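Local atomic coordinates of SEC-C motif domain protein (Psychrobacter arcticus, PDB entry 2I9W), a protein that binds two zinc ions through cysteine clusters flanking an NTF2-like (cystatin-like) domain, its cellular role being otherwise unknown. Residues L24-C29 with L66-Y71; S62-V67 with K87-W92. One frame throughout, in Å; residues are numbered along the deposited sequence.

Contact 1: L24-C29 with L66-Y71; sequences LLYQDC and LVKPEY. With ZN (zinc ion), chain B.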
ATOM      1  N   LEU A  24      -3.075   9.254 -15.941  1.00 26.18           N
ATOM      2  CA  LEU A  24      -4.509   9.134 -15.652  1.00 23.35           C
ATOM      3  C   LEU A  24      -4.955  10.084 -14.560  1.00 20.97           C
ATOM      4  O   LEU A  24      -4.163  10.462 -13.685  1.00 21.83           O
ATOM      5  CB  LEU A  24      -4.877   7.700 -15.270  1.00 25.11           C
ATOM      6  CG  LEU A  24      -4.444   6.527 -16.135  1.00 26.75           C
ATOM      7  CD1 LEU A  24      -4.911   5.165 -15.533  1.00 26.85           C
ATOM      8  CD2 LEU A  24      -4.994   6.701 -17.549  1.00 26.19           C
ATOM      9  N   LEU A  25      -6.217  10.501 -14.647  1.00 22.65           N
ATOM     10  CA  LEU A  25      -6.867  11.273 -13.586  1.00 20.97           C
ATOM     11  C   LEU A  25      -7.206  10.402 -12.393  1.00 19.20           C
ATOM     12  O   LEU A  25      -7.437   9.187 -12.507  1.00 19.10           O
ATOM     13  CB  LEU A  25      -8.143  11.944 -14.066  1.00 20.85           C
ATOM     14  CG  LEU A  25      -8.014  12.955 -15.230  1.00 23.69           C
ATOM     15  CD1 LEU A  25      -9.364  13.666 -15.495  1.00 27.30           C
ATOM     16  CD2 LEU A  25      -6.876  13.953 -14.965  1.00 23.40           C
ATOM     17  N   TYR A  26      -7.238  11.033 -11.221  1.00 21.45           N
ATOM     18  CA  TYR A  26      -7.637  10.320  -9.992  1.00 21.38           C
ATOM     19  C   TYR A  26      -8.949   9.488 -10.160  1.00 24.59           C
ATOM     20  O   TYR A  26      -8.968   8.263  -9.891  1.00 20.04           O
ATOM     21  CB  TYR A  26      -7.732  11.332  -8.856  1.00 21.38           C
ATOM     22  CG  TYR A  26      -8.157  10.754  -7.519  1.00 18.85           C
ATOM     23  CD1 TYR A  26      -7.532   9.637  -6.964  1.00 16.88           C
ATOM     24  CD2 TYR A  26      -9.198  11.330  -6.792  1.00 19.38           C
ATOM     25  CE1 TYR A  26      -7.923   9.142  -5.706  1.00 17.33           C
ATOM     26  CE2 TYR A  26      -9.601  10.827  -5.533  1.00 20.48           C
ATOM     27  CZ  TYR A  26      -8.976   9.722  -5.014  1.00 20.96           C
ATOM     28  OH  TYR A  26      -9.369   9.224  -3.786  1.00 17.60           O
ATOM     29  N   GLN A  27     -10.012  10.120 -10.666  1.00 21.12           N
ATOM     30  CA  GLN A  27     -11.282   9.417 -10.884  1.00 23.28           C
ATOM     31  C   GLN A  27     -11.161   8.156 -11.740  1.00 19.89           C
ATOM     32  O   GLN A  27     -11.993   7.245 -11.645  1.00 21.26           O
ATOM     33  CB  GLN A  27     -12.332  10.348 -11.498  1.00 24.11           C
ATOM     34  CG  GLN A  27     -12.015  10.880 -12.879  1.00 26.42           C
ATOM     35  CD  GLN A  27     -13.060  11.905 -13.388  1.00 27.02           C
ATOM     36  OE1 GLN A  27     -13.960  12.321 -12.667  1.00 38.35           O
ATOM     37  NE2 GLN A  27     -12.900  12.319 -14.620  1.00 32.73           N
ATOM     38  N   ASP A  28     -10.135   8.119 -12.579  1.00 21.06           N
ATOM     39  CA  ASP A  28      -9.935   7.052 -13.540  1.00 21.44           C
ATOM     40  C   ASP A  28      -8.878   6.070 -13.091  1.00 22.53           C
ATOM     41  O   ASP A  28      -8.541   5.169 -13.845  1.00 20.45           O
ATOM     42  CB  ASP A  28      -9.502   7.650 -14.894  1.00 21.88           C
ATOM     43  CG  ASP A  28     -10.586   8.455 -15.534  1.00 22.69           C
ATOM     44  OD1 ASP A  28     -11.742   7.998 -15.448  1.00 22.70           O
ATOM     45  OD2 ASP A  28     -10.274   9.526 -16.080  1.00 24.54           O
ATOM     46  N   CYS A  29      -8.317   6.275 -11.897  1.00 20.60           N
ATOM     47  CA  CYS A  29      -7.186   5.480 -11.401  1.00 19.96           C
ATOM     48  C   CYS A  29      -7.463   4.975  -9.963  1.00 19.63           C
ATOM     49  O   CYS A  29      -8.149   3.966  -9.799  1.00 18.81           O
ATOM     50  CB  CYS A  29      -5.866   6.281 -11.514  1.00 19.13           C
ATOM     51  SG  CYS A  29      -4.352   5.334 -11.158  1.00 19.96           S
ATOM     52  N   LEU A  66      -3.437  12.179  -0.560  1.00 18.22           N
ATOM     53  CA  LEU A  66      -4.775  12.752  -0.411  1.00 20.11           C
ATOM     54  C   LEU A  66      -5.310  12.711   1.024  1.00 21.11           C
ATOM     55  O   LEU A  66      -6.376  13.249   1.306  1.00 24.32           O
ATOM     56  CB  LEU A  66      -5.761  12.084  -1.372  1.00 24.53           C
ATOM     57  CG  LEU A  66      -5.409  12.198  -2.884  1.00 20.96           C
ATOM     58  CD1 LEU A  66      -6.352  11.333  -3.751  1.00 19.98           C
ATOM     59  CD2 LEU A  66      -5.385  13.663  -3.429  1.00 23.63           C
ATOM     60  N   VAL A  67      -4.535  12.114   1.927  1.00 20.00           N
ATOM     61  CA  VAL A  67      -4.810  12.070   3.403  1.00 21.40           C
ATOM     62  C   VAL A  67      -6.091  11.272   3.693  1.00 21.06           C
ATOM     63  O   VAL A  67      -7.103  11.794   4.178  1.00 21.65           O
ATOM     64  CB  VAL A  67      -4.785  13.449   4.146  1.00 22.10           C
ATOM     65  CG1 VAL A  67      -4.781  13.201   5.661  1.00 18.62           C
ATOM     66  CG2 VAL A  67      -3.571  14.288   3.744  1.00 20.19           C
ATOM     67  N   LYS A  68      -6.009   9.995   3.349  1.00 21.05           N
ATOM     68  CA  LYS A  68      -7.071   9.004   3.547  1.00 21.25           C
ATOM     69  C   LYS A  68      -6.525   7.895   4.455  1.00 19.68           C
ATOM     70  O   LYS A  68      -6.203   6.768   4.016  1.00 20.89           O
ATOM     71  CB  LYS A  68      -7.527   8.472   2.206  1.00 21.74           C
ATOM     72  CG  LYS A  68      -8.081   9.624   1.357  1.00 28.02           C
ATOM     73  CD  LYS A  68      -8.783   9.152   0.153  1.00 27.94           C
ATOM     74  CE  LYS A  68      -9.289  10.342  -0.642  1.00 33.43           C
ATOM     75  NZ  LYS A  68     -10.682  10.659  -0.286  1.00 36.15           N
ATOM     76  N   PRO A  69      -6.349   8.228   5.754  1.00 21.43           N
ATOM     77  CA  PRO A  69      -5.659   7.287   6.613  1.00 25.63           C
ATOM     78  C   PRO A  69      -6.477   6.019   6.894  1.00 26.09           C
ATOM     79  O   PRO A  69      -5.892   4.987   7.189  1.00 22.16           O
ATOM     80  CB  PRO A  69      -5.397   8.099   7.872  1.00 25.57           C
ATOM     81  CG  PRO A  69      -6.518   9.137   7.885  1.00 23.44           C
ATOM     82  CD  PRO A  69      -6.770   9.453   6.464  1.00 22.84           C
ATOM     83  N   GLU A  70      -7.810   6.100   6.798  1.00 23.50           N
ATOM     84  CA  GLU A  70      -8.650   4.912   6.907  1.00 24.37           C
ATOM     85  C   GLU A  70      -8.250   3.860   5.874  1.00 21.60           C
ATOM     86  O   GLU A  70      -8.136   2.630   6.194  1.00 21.26           O
ATOM     87  CB  GLU A  70     -10.129   5.249   6.772  1.00 27.23           C
ATOM     88  CG  GLU A  70     -10.626   5.781   5.368  1.00 41.42           C
ATOM     89  CD  GLU A  70     -10.076   7.173   4.910  1.00 44.86           C
ATOM     90  OE1 GLU A  70      -9.774   8.095   5.740  1.00 32.73           O
ATOM     91  OE2 GLU A  70      -9.982   7.322   3.680  1.00 47.82           O
ATOM     92  N   TYR A  71      -8.009   4.314   4.643  1.00 18.88           N
ATOM     93  CA  TYR A  71      -7.572   3.405   3.575  1.00 18.50           C
ATOM     94  C   TYR A  71      -6.225   2.732   3.926  1.00 19.34           C
ATOM     95  O   TYR A  71      -6.039   1.543   3.711  1.00 18.01           O
ATOM     96  CB  TYR A  71      -7.484   4.133   2.220  1.00 20.01           C
ATOM     97  CG  TYR A  71      -7.259   3.206   1.070  1.00 21.69           C
ATOM     98  CD1 TYR A  71      -8.321   2.527   0.498  1.00 17.91           C
ATOM     99  CD2 TYR A  71      -5.980   2.978   0.559  1.00 18.08           C
ATOM    100  CE1 TYR A  71      -8.113   1.641  -0.521  1.00 19.14           C
ATOM    101  CE2 TYR A  71      -5.757   2.092  -0.488  1.00 22.81           C
ATOM    102  CZ  TYR A  71      -6.846   1.431  -1.039  1.00 17.44           C
ATOM    103  OH  TYR A  71      -6.708   0.522  -2.064  1.00 20.08           O
TER
HETATM  104 ZN    ZN B 200      -3.619   6.191  -9.120  1.00 17.46          ZN

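Contact 2: S62-V67 with K87-W92; sequences SAFVLV and KAIENW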
ATOM      1  N   SER A  62      -1.337   7.059  -3.065  1.00 20.42           N
ATOM      2  CA  SER A  62      -2.362   8.092  -3.346  1.00 17.62           C
ATOM      3  C   SER A  62      -3.176   8.417  -2.088  1.00 17.87           C
ATOM      4  O   SER A  62      -3.564   9.573  -1.886  1.00 19.37           O
ATOM      5  CB  SER A  62      -3.279   7.599  -4.465  1.00 18.62           C
ATOM      6  OG  SER A  62      -2.504   7.454  -5.631  1.00 21.86           O
ATOM      7  N   ALA A  63      -3.366   7.428  -1.213  1.00 18.09           N
ATOM      8  CA  ALA A  63      -4.059   7.667   0.070  1.00 20.17           C
ATOM      9  C   ALA A  63      -3.169   8.505   1.006  1.00 21.78           C
ATOM     10  O   ALA A  63      -3.680   9.276   1.771  1.00 23.20           O
ATOM     11  CB  ALA A  63      -4.474   6.321   0.719  1.00 19.35           C
ATOM     12  N   PHE A  64      -1.848   8.357   0.931  1.00 17.93           N
ATOM     13  CA  PHE A  64      -0.929   9.242   1.697  1.00 20.14           C
ATOM     14  C   PHE A  64      -1.083  10.678   1.200  1.00 19.10           C
ATOM     15  O   PHE A  64      -1.348  11.617   1.963  1.00 19.97           O
ATOM     16  CB  PHE A  64       0.525   8.781   1.551  1.00 19.10           C
ATOM     17  CG  PHE A  64       0.829   7.487   2.281  1.00 22.60           C
ATOM     18  CD1 PHE A  64       0.368   7.319   3.580  1.00 30.99           C
ATOM     19  CD2 PHE A  64       1.592   6.497   1.718  1.00 37.79           C
ATOM     20  CE1 PHE A  64       0.636   6.162   4.291  1.00 35.97           C
ATOM     21  CE2 PHE A  64       1.851   5.320   2.440  1.00 31.95           C
ATOM     22  CZ  PHE A  64       1.348   5.180   3.711  1.00 32.77           C
ATOM     23  N   VAL A  65      -0.975  10.842  -0.119  1.00 19.43           N
ATOM     24  CA  VAL A  65      -0.999  12.178  -0.714  1.00 21.43           C
ATOM     25  C   VAL A  65      -2.316  12.899  -0.415  1.00 20.24           C
ATOM     26  O   VAL A  65      -2.300  14.094  -0.030  1.00 21.65           O
ATOM     27  CB  VAL A  65      -0.772  12.099  -2.245  1.00 20.74           C
ATOM     28  CG1 VAL A  65      -0.923  13.540  -2.877  1.00 19.98           C
ATOM     29  CG2 VAL A  65       0.559  11.492  -2.541  1.00 20.00           C
ATOM     30  N   LEU A  66      -3.437  12.179  -0.560  1.00 18.22           N
ATOM     31  CA  LEU A  66      -4.775  12.752  -0.411  1.00 20.11           C
ATOM     32  C   LEU A  66      -5.310  12.711   1.024  1.00 21.11           C
ATOM     33  O   LEU A  66      -6.376  13.249   1.306  1.00 24.32           O
ATOM     34  CB  LEU A  66      -5.761  12.084  -1.372  1.00 24.53           C
ATOM     35  CG  LEU A  66      -5.409  12.198  -2.884  1.00 20.96           C
ATOM     36  CD1 LEU A  66      -6.352  11.333  -3.751  1.00 19.98           C
ATOM     37  CD2 LEU A  66      -5.385  13.663  -3.429  1.00 23.63           C
ATOM     38  N   VAL A  67      -4.535  12.114   1.927  1.00 20.00           N
ATOM     39  CA  VAL A  67      -4.810  12.070   3.403  1.00 21.40           C
ATOM     40  C   VAL A  67      -6.091  11.272   3.693  1.00 21.06           C
ATOM     41  O   VAL A  67      -7.103  11.794   4.178  1.00 21.65           O
ATOM     42  CB  VAL A  67      -4.785  13.449   4.146  1.00 22.10           C
ATOM     43  CG1 VAL A  67      -4.781  13.201   5.661  1.00 18.62           C
ATOM     44  CG2 VAL A  67      -3.571  14.288   3.744  1.00 20.19           C
ATOM     45  N   LYS A  87      -4.235   8.610  13.833  1.00 22.13           N
ATOM     46  CA  LYS A  87      -3.932  10.029  13.945  1.00 21.68           C
ATOM     47  C   LYS A  87      -2.493  10.360  13.536  1.00 21.58           C
ATOM     48  O   LYS A  87      -2.253  11.383  12.902  1.00 22.89           O
ATOM     49  CB  LYS A  87      -4.217  10.495  15.361  1.00 24.48           C
ATOM     50  CG  LYS A  87      -5.466  11.369  15.450  1.00 30.81           C
ATOM     51  CD  LYS A  87      -6.751  10.656  14.991  1.00 34.82           C
ATOM     52  CE  LYS A  87      -8.001  11.445  15.443  1.00 33.04           C
ATOM     53  N   ALA A  88      -1.557   9.465  13.850  1.00 23.07           N
ATOM     54  CA  ALA A  88      -0.135   9.712  13.571  1.00 20.76           C
ATOM     55  C   ALA A  88       0.101   9.547  12.097  1.00 19.41           C
ATOM     56  O   ALA A  88       0.835  10.311  11.495  1.00 18.53           O
ATOM     57  CB  ALA A  88       0.793   8.793  14.434  1.00 19.23           C
ATOM     58  N   ILE A  89      -0.558   8.554  11.502  1.00 18.27           N
ATOM     59  CA  ILE A  89      -0.555   8.366  10.052  1.00 18.90           C
ATOM     60  C   ILE A  89      -1.142   9.593   9.355  1.00 20.59           C
ATOM     61  O   ILE A  89      -0.540  10.135   8.413  1.00 20.85           O
ATOM     62  CB  ILE A  89      -1.337   7.082   9.660  1.00 18.90           C
ATOM     63  CG1 ILE A  89      -0.689   5.854  10.298  1.00 19.92           C
ATOM     64  CG2 ILE A  89      -1.428   6.956   8.107  1.00 19.74           C
ATOM     65  CD1 ILE A  89      -1.446   4.517  10.159  1.00 16.36           C
ATOM     66  N   GLU A  90      -2.301  10.053   9.834  1.00 19.55           N
ATOM     67  CA  GLU A  90      -2.967  11.218   9.263  1.00 23.28           C
ATOM     68  C   GLU A  90      -2.045  12.425   9.257  1.00 24.47           C
ATOM     69  O   GLU A  90      -1.869  13.054   8.240  1.00 24.35           O
ATOM     70  CB  GLU A  90      -4.231  11.528  10.066  1.00 26.94           C
ATOM     71  CG  GLU A  90      -5.109  12.644   9.498  1.00 26.60           C
ATOM     72  CD  GLU A  90      -6.457  12.656  10.165  1.00 27.94           C
ATOM     73  OE1 GLU A  90      -6.504  12.731  11.411  1.00 31.97           O
ATOM     74  OE2 GLU A  90      -7.476  12.584   9.456  1.00 46.23           O
ATOM     75  N   ASN A  91      -1.474  12.767  10.407  1.00 22.75           N
ATOM     76  CA  ASN A  91      -0.531  13.893  10.477  1.00 24.69           C
ATOM     77  C   ASN A  91       0.705  13.807   9.561  1.00 23.77           C
ATOM     78  O   ASN A  91       1.063  14.788   8.911  1.00 23.49           O
ATOM     79  CB  ASN A  91      -0.097  14.110  11.917  1.00 26.83           C
ATOM     80  CG  ASN A  91      -1.214  14.673  12.764  1.00 29.93           C
ATOM     81  OD1 ASN A  91      -2.286  15.009  12.242  1.00 31.38           O
ATOM     82  ND2 ASN A  91      -0.993  14.747  14.073  1.00 41.07           N
ATOM     83  N   TRP A  92       1.321  12.626   9.500  1.00 23.34           N
ATOM     84  CA  TRP A  92       2.541  12.402   8.739  1.00 23.03           C
ATOM     85  C   TRP A  92       2.232  12.522   7.244  1.00 22.78           C
ATOM     86  O   TRP A  92       3.014  13.111   6.467  1.00 24.37           O
ATOM     87  CB  TRP A  92       3.084  11.023   9.084  1.00 23.54           C
ATOM     88  CG  TRP A  92       4.234  10.570   8.248  1.00 28.84           C
ATOM     89  CD1 TRP A  92       5.560  10.882   8.425  1.00 32.82           C
ATOM     90  CD2 TRP A  92       4.170   9.718   7.106  1.00 30.75           C
ATOM     91  NE1 TRP A  92       6.316  10.256   7.463  1.00 35.40           N
ATOM     92  CE2 TRP A  92       5.485   9.544   6.640  1.00 30.60           C
ATOM     93  CE3 TRP A  92       3.126   9.059   6.445  1.00 31.24           C
ATOM     94  CZ2 TRP A  92       5.778   8.754   5.535  1.00 33.29           C
ATOM     95  CZ3 TRP A  92       3.422   8.279   5.351  1.00 32.66           C
ATOM     96  CH2 TRP A  92       4.733   8.131   4.916  1.00 31.20           C
TER

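Contact 1: L24-C29 with L66-Y71
Tyr26 and Leu66 reach for each other from opposite directions, and the methyl CD1 of Leu66 settles over one face of the tyrosine ring. That methyl lies 3.5 Å from the ring centroid, 22° off the ring normal, a CH-pi contact displaced toward the CE1-CZ bond, Leu66 CD1 lying 3.3 Å from each of Tyr26 CE1 and CZ. With CG anti to the backbone N (chi1 179°), the ring is directed from the short 3-10 turn toward the end of helix 53-66. Segment 24-29 belongs to the N-terminal zinc-binding module of the YchJ family, and just after the turn comes Cys29, whose SG binds the zinc ion at 2.3 Å together with Cys9, Cys11 and Cys30. A tyrosine suits the junction, since its flat hydrocarbon face accepts the leucine while its hydroxyl, at the far end of the ring, hydrogen-bonds to His34. Lys68, the N-cap residue of helix 69-74, comes in obliquely to the same ring. It uses its aliphatic part here: CE packs 3.3 Å from Tyr26 OH, whereas the bend at chi4 (-94°) leaves NZ farther off, 4.0 Å from that oxygen.

Contact 2: S62-V67 with K87-W92
Ile89, Glu90 and Trp92, on helix 86-95, meet Phe64 and Val67 at the C-terminal end of helix 53-66, joining two helices of the NTF2-like middle domain. Helix 53-66 finishes in a Schellman motif, with Val67 at positive phi, and here the backbones come nearest, Val67 CA lying 6.2 Å from Glu90 CA. Ile89 is the first to touch: its branch methyl CG2 lies at the edge of the Phe64 ring, near the ring plane, 4.4 Å from CE1, a loose apolar contact. Glu90 contributes hydrocarbon rather than charge. Its CG, anti to the backbone N (chi1 -174°), packs 3.9 Å from Val67 CG1, the two side chains crossing at about a right angle, while the extended chain carries the carboxylate onward past the valine. Farther along, Trp92 presents the rim of its six-membered ring to the face of Phe64 in a T-shaped stack, the planes at 89° and the centroids 5.2 Å apart. The large indole suits this place because it is long enough to reach from helix 86-95 to the Phe64 ring, and it also meets Trp98 edge-to-face. Replacing Phe64 by an alanine is likely to leave the rim of Trp92 and the Ile89 methyl without the ring they pack on, opening a gap between the helices. The foremost atom of the indole is CZ3, 3.6 Å above the phenylalanine plane, displaced from the ring centre toward CD1 and CE1, with each of which it is in contact at 3.7 Å.

How the contacts relate
From the N terminus, the chain first builds the zinc-binding turn at 24-29, then passes through helices 31-39 and 53-66 before 66-71 comes back against that turn, so that contact 1 closes a loop of 36 intervening residues. Contact 2 starts from 62-67, which overlaps the end of that loop, and closes a shorter one of 19 residues when helix 86-95 returns. Neither loop contains the other; they follow in turn, overlapping at Leu66 and Val67, the two residues the contacts share. Leu66 packs on the zinc module and Val67 on helix 86-95. Lys68 N probably hydrogen-bonds to Ala63 O, and Pro69 packs on Ile89 and Glu90, tying helix 69-74 to both neighbours.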